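Long-range contacts in cellobiose 2-epimerase (Caldibacillus thermoamylovorans, PDB 5ZHB), which catalyses the reversible C2 epimerisation of the reducing-end glucose of cellobiose, giving 4-O-beta-D-glucosyl-D-mannose: residues M1-V5 and F384-V388; R9-E13 and L66-Y71; T153-E158 and D180-H186; I240-G246 and A292-N297. All coordinates share one frame; numbering follows the deposited sequence.

How the contacts relate
The four contacts form two pairs. Contacts 1 and 2 share helix 2-21, their centres lie 14 Å apart, and they touch where I385 CD1 meets R9 CG at 3.8 Å. Contacts 3 and 4 have centres 18 Å apart and nearest atoms about 5 Å apart. H247 links them without belonging to either: its NE2 pairs with N184 OD1 and its ND1 with S244 OG. Between contacts 1 and 3 the centres are 35 Å apart, across the centre of the chain. Contact 1 joins the chain ends and encloses the other three in sequence. The strands of contacts 3 and 4 lie at the loop-rich end of the helical barrel, where relatives are thought to bind sugar.

Contact 1 (M1-V5 and F384-V388)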
# COMPACT_ATOMS: atom_id res chain seq x y z
N MET A 1 -19.36 16.71 6.86
CA MET A 1 -18.53 15.64 6.26
C MET A 1 -18.10 16.03 4.84
O MET A 1 -17.01 15.68 4.39
CB MET A 1 -19.28 14.30 6.18
CG MET A 1 -18.36 13.12 5.98
SD MET A 1 -17.04 13.19 7.21
CE MET A 1 -15.52 12.80 6.34
N ASN A 2 -18.98 16.74 4.14
CA ASN A 2 -18.62 17.35 2.88
C ASN A 2 -17.52 18.38 3.11
O ASN A 2 -16.67 18.57 2.24
CB ASN A 2 -19.85 17.92 2.18
CG ASN A 2 -20.81 16.82 1.79
OD1 ASN A 2 -20.83 16.41 0.63
ND2 ASN A 2 -21.58 16.31 2.74
N THR A 3 -17.54 19.02 4.28
CA THR A 3 -16.53 19.98 4.70
C THR A 3 -15.16 19.31 4.74
O THR A 3 -14.20 19.83 4.16
CB THR A 3 -16.91 20.57 6.06
OG1 THR A 3 -15.84 21.43 6.42
CG2 THR A 3 -17.07 19.54 7.17
N PHE A 4 -15.07 18.15 5.42
CA PHE A 4 -13.81 17.45 5.60
C PHE A 4 -13.34 16.97 4.22
O PHE A 4 -12.17 17.11 3.88
CB PHE A 4 -13.92 16.36 6.69
CG PHE A 4 -13.83 16.90 8.11
CD1 PHE A 4 -12.60 17.22 8.69
CD2 PHE A 4 -14.98 17.11 8.88
CE1 PHE A 4 -12.52 17.73 9.98
CE2 PHE A 4 -14.90 17.63 10.17
CZ PHE A 4 -13.67 17.94 10.72
N VAL A 5 -14.26 16.43 3.40
CA VAL A 5 -13.89 15.84 2.13
C VAL A 5 -13.40 16.90 1.14
O VAL A 5 -12.48 16.64 0.36
CB VAL A 5 -15.00 14.96 1.54
CG1 VAL A 5 -14.68 14.49 0.12
CG2 VAL A 5 -15.24 13.75 2.43
N PHE A 384 -12.28 8.77 0.41
CA PHE A 384 -13.29 9.65 0.98
C PHE A 384 -14.11 10.35 -0.10
O PHE A 384 -15.33 10.41 -0.02
CB PHE A 384 -12.65 10.71 1.86
CG PHE A 384 -12.41 10.20 3.27
CD1 PHE A 384 -13.40 10.33 4.24
CD2 PHE A 384 -11.22 9.59 3.62
CE1 PHE A 384 -13.15 9.94 5.55
CE2 PHE A 384 -11.01 9.12 4.91
CZ PHE A 384 -11.96 9.30 5.87
N ILE A 385 -13.45 10.86 -1.13
CA ILE A 385 -14.18 11.46 -2.23
C ILE A 385 -15.26 10.50 -2.77
O ILE A 385 -16.41 10.89 -3.00
CB ILE A 385 -13.20 11.93 -3.32
CG1 ILE A 385 -12.38 13.14 -2.85
CG2 ILE A 385 -13.97 12.22 -4.61
CD1 ILE A 385 -11.10 13.41 -3.65
N GLU A 386 -14.88 9.25 -3.01
CA GLU A 386 -15.76 8.28 -3.65
C GLU A 386 -16.81 7.79 -2.66
O GLU A 386 -17.96 7.55 -3.03
CB GLU A 386 -14.92 7.13 -4.23
CG GLU A 386 -15.45 6.55 -5.55
CD GLU A 386 -14.81 5.24 -6.02
OE1 GLU A 386 -15.19 4.75 -7.11
OE2 GLU A 386 -13.96 4.66 -5.32
N ARG A 387 -16.44 7.60 -1.39
CA ARG A 387 -17.39 7.08 -0.42
C ARG A 387 -18.50 8.11 -0.13
O ARG A 387 -19.65 7.72 0.04
CB ARG A 387 -16.68 6.68 0.88
CG ARG A 387 -15.93 5.36 0.77
CD ARG A 387 -15.00 5.19 1.96
NE ARG A 387 -14.10 4.05 1.77
CZ ARG A 387 -14.27 2.87 2.37
NH1 ARG A 387 -15.37 2.65 3.07
NH2 ARG A 387 -13.35 1.92 2.27
N VAL A 388 -18.11 9.40 -0.03
CA VAL A 388 -19.01 10.54 0.10
C VAL A 388 -19.22 11.19 -1.29
O VAL A 388 -19.87 10.56 -2.17
CB VAL A 388 -18.41 11.57 1.08
CG1 VAL A 388 -19.33 12.75 1.36
CG2 VAL A 388 -17.94 10.95 2.39
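V5 has CG1 anti to the backbone N (chi1 172°), which leaves CG2 beside that nitrogen and spreads the two methyls over different parts of 384-388. CG1 of V5 rests against the helix backbone at I385 CA, 3.9 Å away, and also meets I385 CG1 at 4.0 Å. CG2 of V5 fills the angle between V388 CG2 (3.9 Å) and F384 CB (4.0 Å). M1 starts out anti as well, but its chain bends at chi2 (51°), so that CE approaches the phenylalanine ring obliquely, 3.8 Å from F384 CE1; the two side chains cross at about a right angle. Methionine suits this spot because an unbranched, flexible chain can bend to reach a buried ring. Twelve long helices place this enzyme among the (alpha/alpha)6 barrels, and here the first of them, 2-21, lies against the last, 375-387, so the two chain ends meet in closing the ring. F384 is the buried member, meeting F8 edge-to-face and touching V332 of helix 326-343. With an alanine in place of V5 both methyls are gone, which would probably open a gap between helix 2-21 and I385, F384 and V388 and cost V388 one of its apolar contacts. At the surface, N2 OD1 lies beside V388 CG1 at 4.0 Å.

Contact 2 (R9-E13 and L66-Y71); sequences RNELE and LKKEAY
L66 and E13 approach from opposite directions, and the leucine lays one methyl on the guanidinium of R9 and the other between L12 and the E13 carboxylate. CD2 of L66 sits over the centre of one guanidinium face of R9, 3.6 Å from R9 CZ, as the two side chains slide past each other. CD1 of L66 meets L12 CD2 at 3.8 Å and lies under the carboxylate of E13. An extended R9 chain, leaving the helix with CG anti to N (chi1 -168°), carries the guanidinium over L66 CD2 and also lets NE donate to E13 OE1 at 3.1 Å, one turn further on.

The other carboxylate oxygen faces the second segment. Y71 crosses E13 at about a right angle, with ring and carboxylate planes 54° apart, and its hydroxyl OH donates to the anti lone pair of E13 OE2 at 3.1 Å. K68 NZ comes to the same oxygen from above the carboxylate plane, making a salt bridge of 3.2 Å to E13 OE2. The lysine stem serves too, for K68 CB covers one face of the Y71 ring toward its rim. Helix 2-21 is thus joined to the turn between helices 49-66 and 69-86, and L12 continues inward to A378 and L382 of the last helix.

One glutamate therefore takes three donors from three residues. E13 stands between R9 and K68 and ties both into one salt-bridge network, and the two cationic partners and the tyrosine donor probably favour its ionised form.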
# COMPACT_ATOMS: atom_id res chain seq x y z
N ARG A 9 -9.84 16.72 -0.84
CA ARG A 9 -9.76 16.95 -2.27
C ARG A 9 -8.86 18.13 -2.60
O ARG A 9 -8.11 18.07 -3.57
CB ARG A 9 -11.15 17.23 -2.83
CG ARG A 9 -11.23 17.18 -4.34
CD ARG A 9 -12.64 17.61 -4.77
NE ARG A 9 -12.74 17.65 -6.23
CZ ARG A 9 -13.70 17.10 -6.96
NH1 ARG A 9 -14.68 16.41 -6.39
NH2 ARG A 9 -13.68 17.23 -8.28
N ASN A 10 -8.98 19.24 -1.85
CA ASN A 10 -8.09 20.38 -2.00
C ASN A 10 -6.64 19.95 -1.79
O ASN A 10 -5.76 20.33 -2.56
CB ASN A 10 -8.53 21.49 -1.06
CG ASN A 10 -7.57 22.65 -1.03
OD1 ASN A 10 -6.89 22.89 -0.02
ND2 ASN A 10 -7.48 23.37 -2.13
N GLU A 11 -6.39 19.16 -0.73
CA GLU A 11 -5.04 18.70 -0.41
C GLU A 11 -4.52 17.89 -1.59
O GLU A 11 -3.39 18.12 -2.05
CB GLU A 11 -4.95 18.00 0.95
CG GLU A 11 -3.58 17.41 1.28
CD GLU A 11 -2.41 18.38 1.31
OE1 GLU A 11 -2.65 19.59 1.47
OE2 GLU A 11 -1.25 17.94 1.14
N LEU A 12 -5.37 17.02 -2.12
CA LEU A 12 -4.97 16.13 -3.19
C LEU A 12 -4.62 16.93 -4.45
O LEU A 12 -3.55 16.74 -5.01
CB LEU A 12 -6.07 15.13 -3.50
CG LEU A 12 -5.82 14.20 -4.68
CD1 LEU A 12 -4.55 13.38 -4.45
CD2 LEU A 12 -7.02 13.32 -4.88
N GLU A 13 -5.54 17.77 -4.90
CA GLU A 13 -5.45 18.40 -6.22
C GLU A 13 -4.52 19.61 -6.19
O GLU A 13 -3.92 19.91 -7.21
CB GLU A 13 -6.86 18.78 -6.68
CG GLU A 13 -7.72 17.55 -6.96
CD GLU A 13 -8.91 17.77 -7.88
OE1 GLU A 13 -9.92 18.31 -7.38
OE2 GLU A 13 -8.80 17.40 -9.08
N LEU A 66 -11.50 11.69 -10.55
CA LEU A 66 -11.59 13.13 -10.74
C LEU A 66 -11.60 13.54 -12.21
O LEU A 66 -11.93 14.68 -12.48
CB LEU A 66 -10.44 13.81 -10.02
CG LEU A 66 -10.41 13.61 -8.51
CD1 LEU A 66 -9.10 14.13 -7.95
CD2 LEU A 66 -11.61 14.27 -7.83
N LYS A 67 -11.09 12.68 -13.11
CA LYS A 67 -11.35 12.76 -14.54
C LYS A 67 -10.57 13.88 -15.23
O LYS A 67 -10.82 14.14 -16.40
CB LYS A 67 -12.84 12.88 -14.85
CG LYS A 67 -13.69 11.71 -14.36
CD LYS A 67 -15.18 11.95 -14.50
CE LYS A 67 -16.01 11.41 -13.38
NZ LYS A 67 -16.35 10.01 -13.59
N LYS A 68 -9.60 14.51 -14.55
CA LYS A 68 -8.77 15.51 -15.19
C LYS A 68 -7.75 14.83 -16.09
O LYS A 68 -7.08 13.90 -15.65
CB LYS A 68 -8.01 16.34 -14.15
CG LYS A 68 -8.79 17.37 -13.36
CD LYS A 68 -7.87 18.41 -12.73
CE LYS A 68 -8.55 19.68 -12.31
NZ LYS A 68 -9.65 19.37 -11.39
N GLU A 69 -7.60 15.32 -17.33
CA GLU A 69 -6.81 14.63 -18.34
C GLU A 69 -5.32 14.67 -18.00
O GLU A 69 -4.57 13.78 -18.39
CB GLU A 69 -7.08 15.22 -19.73
CG GLU A 69 -6.94 14.22 -20.88
CD GLU A 69 -8.02 13.15 -21.05
OE1 GLU A 69 -9.01 13.06 -20.28
OE2 GLU A 69 -7.88 12.38 -22.03
N ALA A 70 -4.86 15.69 -17.27
CA ALA A 70 -3.47 15.72 -16.83
C ALA A 70 -3.11 14.45 -16.05
O ALA A 70 -2.00 13.94 -16.19
CB ALA A 70 -3.20 16.95 -16.01
N TYR A 71 -4.07 13.92 -15.28
CA TYR A 71 -3.81 12.76 -14.43
C TYR A 71 -3.60 11.51 -15.29
O TYR A 71 -2.73 10.69 -14.99
CB TYR A 71 -4.93 12.56 -13.40
CG TYR A 71 -5.16 13.72 -12.44
CD1 TYR A 71 -4.16 14.65 -12.15
CD2 TYR A 71 -6.39 13.88 -11.82
CE1 TYR A 71 -4.37 15.70 -11.27
CE2 TYR A 71 -6.63 14.94 -10.97
CZ TYR A 71 -5.63 15.85 -10.69
OH TYR A 71 -5.89 16.85 -9.82

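Contact 3 (T153-E158 and D180-H186)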
# COMPACT_ATOMS: atom_id res chain seq x y z
N THR A 153 2.56 -25.13 2.43
CA THR A 153 2.28 -24.36 3.65
C THR A 153 0.98 -23.56 3.53
O THR A 153 0.53 -23.02 4.53
CB THR A 153 3.47 -23.44 3.95
OG1 THR A 153 3.60 -22.58 2.83
CG2 THR A 153 4.77 -24.20 4.17
N ASN A 154 0.42 -23.48 2.32
CA ASN A 154 -0.62 -22.55 1.92
C ASN A 154 -0.18 -21.10 2.19
O ASN A 154 -0.78 -20.38 3.00
CB ASN A 154 -1.97 -22.85 2.58
CG ASN A 154 -3.11 -22.16 1.87
OD1 ASN A 154 -3.01 -21.77 0.70
ND2 ASN A 154 -4.25 -22.07 2.54
N ALA A 155 0.89 -20.66 1.53
CA ALA A 155 1.40 -19.32 1.78
C ALA A 155 2.12 -18.79 0.55
O ALA A 155 2.75 -19.54 -0.18
CB ALA A 155 2.27 -19.33 3.01
N TYR A 156 1.94 -17.49 0.28
CA TYR A 156 2.73 -16.84 -0.74
C TYR A 156 4.16 -16.70 -0.24
O TYR A 156 4.44 -16.60 0.95
CB TYR A 156 1.99 -15.58 -1.20
CG TYR A 156 0.73 -15.92 -1.96
CD1 TYR A 156 0.76 -16.16 -3.32
CD2 TYR A 156 -0.50 -16.07 -1.29
CE1 TYR A 156 -0.39 -16.52 -4.00
CE2 TYR A 156 -1.65 -16.44 -1.97
CZ TYR A 156 -1.61 -16.61 -3.34
OH TYR A 156 -2.70 -17.03 -4.04
N LYS A 157 5.08 -16.72 -1.20
CA LYS A 157 6.50 -16.68 -0.96
C LYS A 157 6.98 -15.23 -1.02
O LYS A 157 6.18 -14.30 -1.14
CB LYS A 157 7.13 -17.62 -1.99
CG LYS A 157 6.88 -19.11 -1.78
CD LYS A 157 7.71 -19.95 -2.76
CE LYS A 157 7.52 -21.43 -2.59
NZ LYS A 157 8.50 -22.16 -3.41
N GLU A 158 8.30 -15.05 -0.85
CA GLU A 158 8.91 -13.76 -0.61
C GLU A 158 9.86 -13.43 -1.78
O GLU A 158 9.43 -12.85 -2.77
CB GLU A 158 9.60 -13.73 0.75
CG GLU A 158 8.64 -13.77 1.94
CD GLU A 158 7.83 -12.49 2.08
OE1 GLU A 158 8.45 -11.42 1.88
OE2 GLU A 158 6.64 -12.54 2.38
N ASP A 180 9.64 -16.78 7.27
CA ASP A 180 9.32 -17.51 6.05
C ASP A 180 8.07 -16.96 5.37
O ASP A 180 7.85 -17.14 4.17
CB ASP A 180 9.12 -18.98 6.38
CG ASP A 180 10.29 -19.62 7.12
OD1 ASP A 180 11.39 -19.66 6.53
OD2 ASP A 180 10.12 -19.99 8.30
N ILE A 181 7.16 -16.43 6.20
CA ILE A 181 5.86 -15.99 5.73
C ILE A 181 5.64 -14.61 6.35
O ILE A 181 6.03 -14.40 7.50
CB ILE A 181 4.73 -16.97 6.10
CG1 ILE A 181 4.81 -18.31 5.33
CG2 ILE A 181 3.36 -16.31 5.90
CD1 ILE A 181 3.85 -19.39 5.83
N THR A 182 5.11 -13.67 5.56
CA THR A 182 4.78 -12.34 6.08
C THR A 182 3.33 -11.98 5.80
O THR A 182 2.76 -12.23 4.73
CB THR A 182 5.75 -11.24 5.60
OG1 THR A 182 5.45 -10.86 4.25
CG2 THR A 182 7.20 -11.63 5.80
N MET A 183 2.75 -11.30 6.80
CA MET A 183 1.46 -10.64 6.71
C MET A 183 1.51 -9.61 5.59
O MET A 183 0.59 -9.53 4.77
CB MET A 183 1.12 -10.03 8.08
CG MET A 183 -0.12 -9.16 8.14
SD MET A 183 0.17 -7.45 7.60
CE MET A 183 1.17 -6.85 8.95
N ASN A 184 2.61 -8.87 5.54
CA ASN A 184 2.68 -7.75 4.59
C ASN A 184 2.48 -8.24 3.16
O ASN A 184 1.72 -7.63 2.40
CB ASN A 184 3.97 -6.96 4.75
CG ASN A 184 3.94 -5.68 3.94
OD1 ASN A 184 3.14 -4.79 4.23
ND2 ASN A 184 4.75 -5.63 2.89
N THR A 185 3.21 -9.30 2.75
CA THR A 185 3.09 -9.80 1.38
C THR A 185 1.68 -10.30 1.10
O THR A 185 1.11 -9.97 0.07
CB THR A 185 4.13 -10.91 1.13
OG1 THR A 185 5.41 -10.30 1.22
CG2 THR A 185 3.98 -11.52 -0.26
N HIS A 186 1.08 -11.03 2.05
CA HIS A 186 -0.28 -11.53 1.91
C HIS A 186 -1.28 -10.38 1.76
O HIS A 186 -2.22 -10.47 0.97
CB HIS A 186 -0.57 -12.49 3.07
CG HIS A 186 0.15 -13.80 2.87
ND1 HIS A 186 1.47 -13.97 3.21
CD2 HIS A 186 -0.27 -14.97 2.31
CE1 HIS A 186 1.84 -15.22 2.87
NE2 HIS A 186 0.80 -15.85 2.32
O HOH W 1 4.97 -14.49 2.70
O HOH W 2 7.91 -8.89 3.32
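The N-terminus of helix 183-199, capped by T182, is bound here to strand 155-160, and E158 is the residue that grips the cap. The hydroxyl of T182 takes the crowded position between backbone N and carbonyl carbon (chi1 77°), where OG1 accepts from T185 N as a classical N-cap and still donates to E158 OE2 at 2.8 Å. T185 OG1 donates to E158 OE2 at 2.8 Å as well, and the two threonines reach that oxygen from opposite faces of the carboxylate, both on its syn side. A water bound by Y156 O and T182 N gives E158 OE2 a third donor, 2.6 Å away. Threonine suits both places through its hydroxyl, while the methyl T185 CG2 sits against K157 O, which is buried without a hydrogen-bond partner.

H186, one turn into the helix, bridges two backbones. Its ND1 donates to T182 O at 2.6 Å in a nearly straight bond lying close to the ring plane. That leaves NE2 to accept from Y156 N at 2.9 Å, the amide tilted 35° out of the imidazole plane. H186 CD2 lies at the edge of the Y156 ring, and A155 CA lies at the edge of the imidazole.

N154 and A155 form a G1 bulge opposite N150, on the neighbouring strand. Around the contact, strand 181-182 pairs with 231-232, W236 meets H186 edge-to-face, Y156 OH bonds E145 and R208, L212 of helix 203-220 touches both aromatic residues, and H110 of strand 106-110 packs on E158 and T185.

Contact 4 (I240-G246 and A292-N297); sequences IDLKSYG and AYENEN
Strand 242-244 forms one edge of a four-stranded antiparallel sheet, and its neighbour 294-296 runs almost exactly against it. The pair is centred on K243 and N295, whose reciprocal bonds, K243 N to N295 O and N295 N to K243 O, are both 2.9 Å. N297 N adds a bond of 2.9 Å to D241 O, nearly straight at 175°. Beyond S244 the chain turns into helix 245-262, and a water joins S244 OG, G246 N and Y293 O, while S244 OG also pairs with H247.

L242 CD1 lies against E294, from CB to the carboxylate carbon CD, and 4.0 Å from E296 CB. Y245 leans across the strand end, with CE2 3.8 Å from A292 CB and OH 3.3 Å from N295 CB. A serine in place of Y245 would probably lose the ring's packing on A292 CB and N295 CB and open a gap between the sheet and the start of the helix.

K243 NZ makes only a weak salt bridge, 3.4 Å from D241 OD1. Backbone hydrogen bonding thus supplies most of the polar hold, with long aliphatic stems giving the partly exposed strands apolar cover while their charged ends can meet water.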
# COMPACT_ATOMS: atom_id res chain seq x y z
N ILE A 240 7.48 -13.25 16.23
CA ILE A 240 7.92 -12.02 16.87
C ILE A 240 6.71 -11.40 17.57
O ILE A 240 5.58 -11.48 17.11
CB ILE A 240 8.54 -11.02 15.87
CG1 ILE A 240 9.67 -11.63 15.04
CG2 ILE A 240 9.03 -9.75 16.58
CD1 ILE A 240 10.97 -11.85 15.79
N ASP A 241 6.98 -10.78 18.73
CA ASP A 241 5.94 -10.05 19.44
C ASP A 241 5.89 -8.63 18.88
O ASP A 241 6.58 -7.76 19.40
CB ASP A 241 6.23 -10.05 20.94
CG ASP A 241 5.26 -9.20 21.75
OD1 ASP A 241 4.16 -8.92 21.22
OD2 ASP A 241 5.64 -8.79 22.87
N LEU A 242 5.14 -8.42 17.78
CA LEU A 242 5.12 -7.14 17.08
C LEU A 242 3.70 -6.82 16.63
O LEU A 242 3.03 -7.63 16.02
CB LEU A 242 6.05 -7.14 15.87
CG LEU A 242 6.08 -5.86 15.00
CD1 LEU A 242 6.53 -4.64 15.75
CD2 LEU A 242 6.98 -6.09 13.80
N LYS A 243 3.25 -5.62 16.96
CA LYS A 243 1.98 -5.12 16.48
C LYS A 243 2.25 -3.86 15.67
O LYS A 243 2.96 -3.00 16.16
CB LYS A 243 1.08 -4.69 17.64
CG LYS A 243 0.40 -5.81 18.37
CD LYS A 243 1.13 -6.34 19.58
CE LYS A 243 0.19 -7.27 20.32
NZ LYS A 243 0.90 -7.91 21.42
N SER A 244 1.66 -3.80 14.48
CA SER A 244 1.84 -2.69 13.55
C SER A 244 0.46 -2.09 13.29
O SER A 244 -0.37 -2.70 12.61
CB SER A 244 2.51 -3.17 12.28
OG SER A 244 2.68 -2.09 11.38
N TYR A 245 0.20 -0.96 13.95
CA TYR A 245 -1.14 -0.43 14.09
C TYR A 245 -1.65 -0.04 12.72
O TYR A 245 -2.84 -0.19 12.38
CB TYR A 245 -1.16 0.79 15.03
CG TYR A 245 -0.69 0.51 16.46
CD1 TYR A 245 -1.48 -0.22 17.35
CD2 TYR A 245 0.51 1.02 16.93
CE1 TYR A 245 -1.07 -0.44 18.66
CE2 TYR A 245 0.95 0.79 18.22
CZ TYR A 245 0.15 0.06 19.10
OH TYR A 245 0.62 -0.14 20.37
N GLY A 246 -0.72 0.46 11.90
CA GLY A 246 -1.09 0.91 10.58
C GLY A 246 -1.50 -0.22 9.66
O GLY A 246 -2.46 -0.08 8.90
N ALA A 292 0.24 5.89 16.92
CA ALA A 292 1.55 5.33 17.10
C ALA A 292 1.89 4.42 15.93
O ALA A 292 1.01 4.06 15.14
CB ALA A 292 1.61 4.55 18.42
N TYR A 293 3.16 3.98 15.88
CA TYR A 293 3.64 3.17 14.77
C TYR A 293 3.60 1.68 15.08
O TYR A 293 3.00 0.90 14.34
CB TYR A 293 5.05 3.65 14.42
CG TYR A 293 5.68 2.95 13.23
CD1 TYR A 293 4.97 2.73 12.05
CD2 TYR A 293 6.97 2.46 13.32
CE1 TYR A 293 5.56 2.09 10.97
CE2 TYR A 293 7.56 1.81 12.26
CZ TYR A 293 6.85 1.61 11.09
OH TYR A 293 7.48 0.95 10.07
N GLU A 294 4.33 1.26 16.11
CA GLU A 294 4.52 -0.16 16.36
C GLU A 294 4.63 -0.38 17.86
O GLU A 294 5.00 0.54 18.61
CB GLU A 294 5.85 -0.70 15.82
CG GLU A 294 5.86 -0.96 14.32
CD GLU A 294 7.27 -1.32 13.85
OE1 GLU A 294 8.25 -1.10 14.58
OE2 GLU A 294 7.36 -1.83 12.73
N ASN A 295 4.33 -1.62 18.26
CA ASN A 295 4.57 -2.08 19.63
C ASN A 295 5.35 -3.39 19.56
O ASN A 295 4.83 -4.41 19.13
CB ASN A 295 3.27 -2.12 20.42
CG ASN A 295 3.48 -2.58 21.85
OD1 ASN A 295 4.55 -3.06 22.22
ND2 ASN A 295 2.46 -2.40 22.66
N GLU A 296 6.63 -3.31 19.87
CA GLU A 296 7.55 -4.42 19.74
C GLU A 296 7.95 -4.85 21.14
O GLU A 296 8.52 -4.06 21.89
CB GLU A 296 8.82 -4.06 18.97
CG GLU A 296 9.62 -5.31 18.59
CD GLU A 296 10.68 -5.02 17.54
OE1 GLU A 296 11.01 -3.84 17.32
OE2 GLU A 296 11.13 -5.96 16.88
N ASN A 297 7.64 -6.11 21.47
CA ASN A 297 7.81 -6.59 22.83
C ASN A 297 6.87 -5.71 23.67
O ASN A 297 5.71 -5.53 23.29
CB ASN A 297 9.31 -6.65 23.14
CG ASN A 297 10.05 -7.47 22.10
OD1 ASN A 297 11.04 -7.01 21.52
ND2 ASN A 297 9.57 -8.68 21.83
O HOH W 3 2.75 -5.80 23.44
O HOH W 4 2.08 0.59 11.75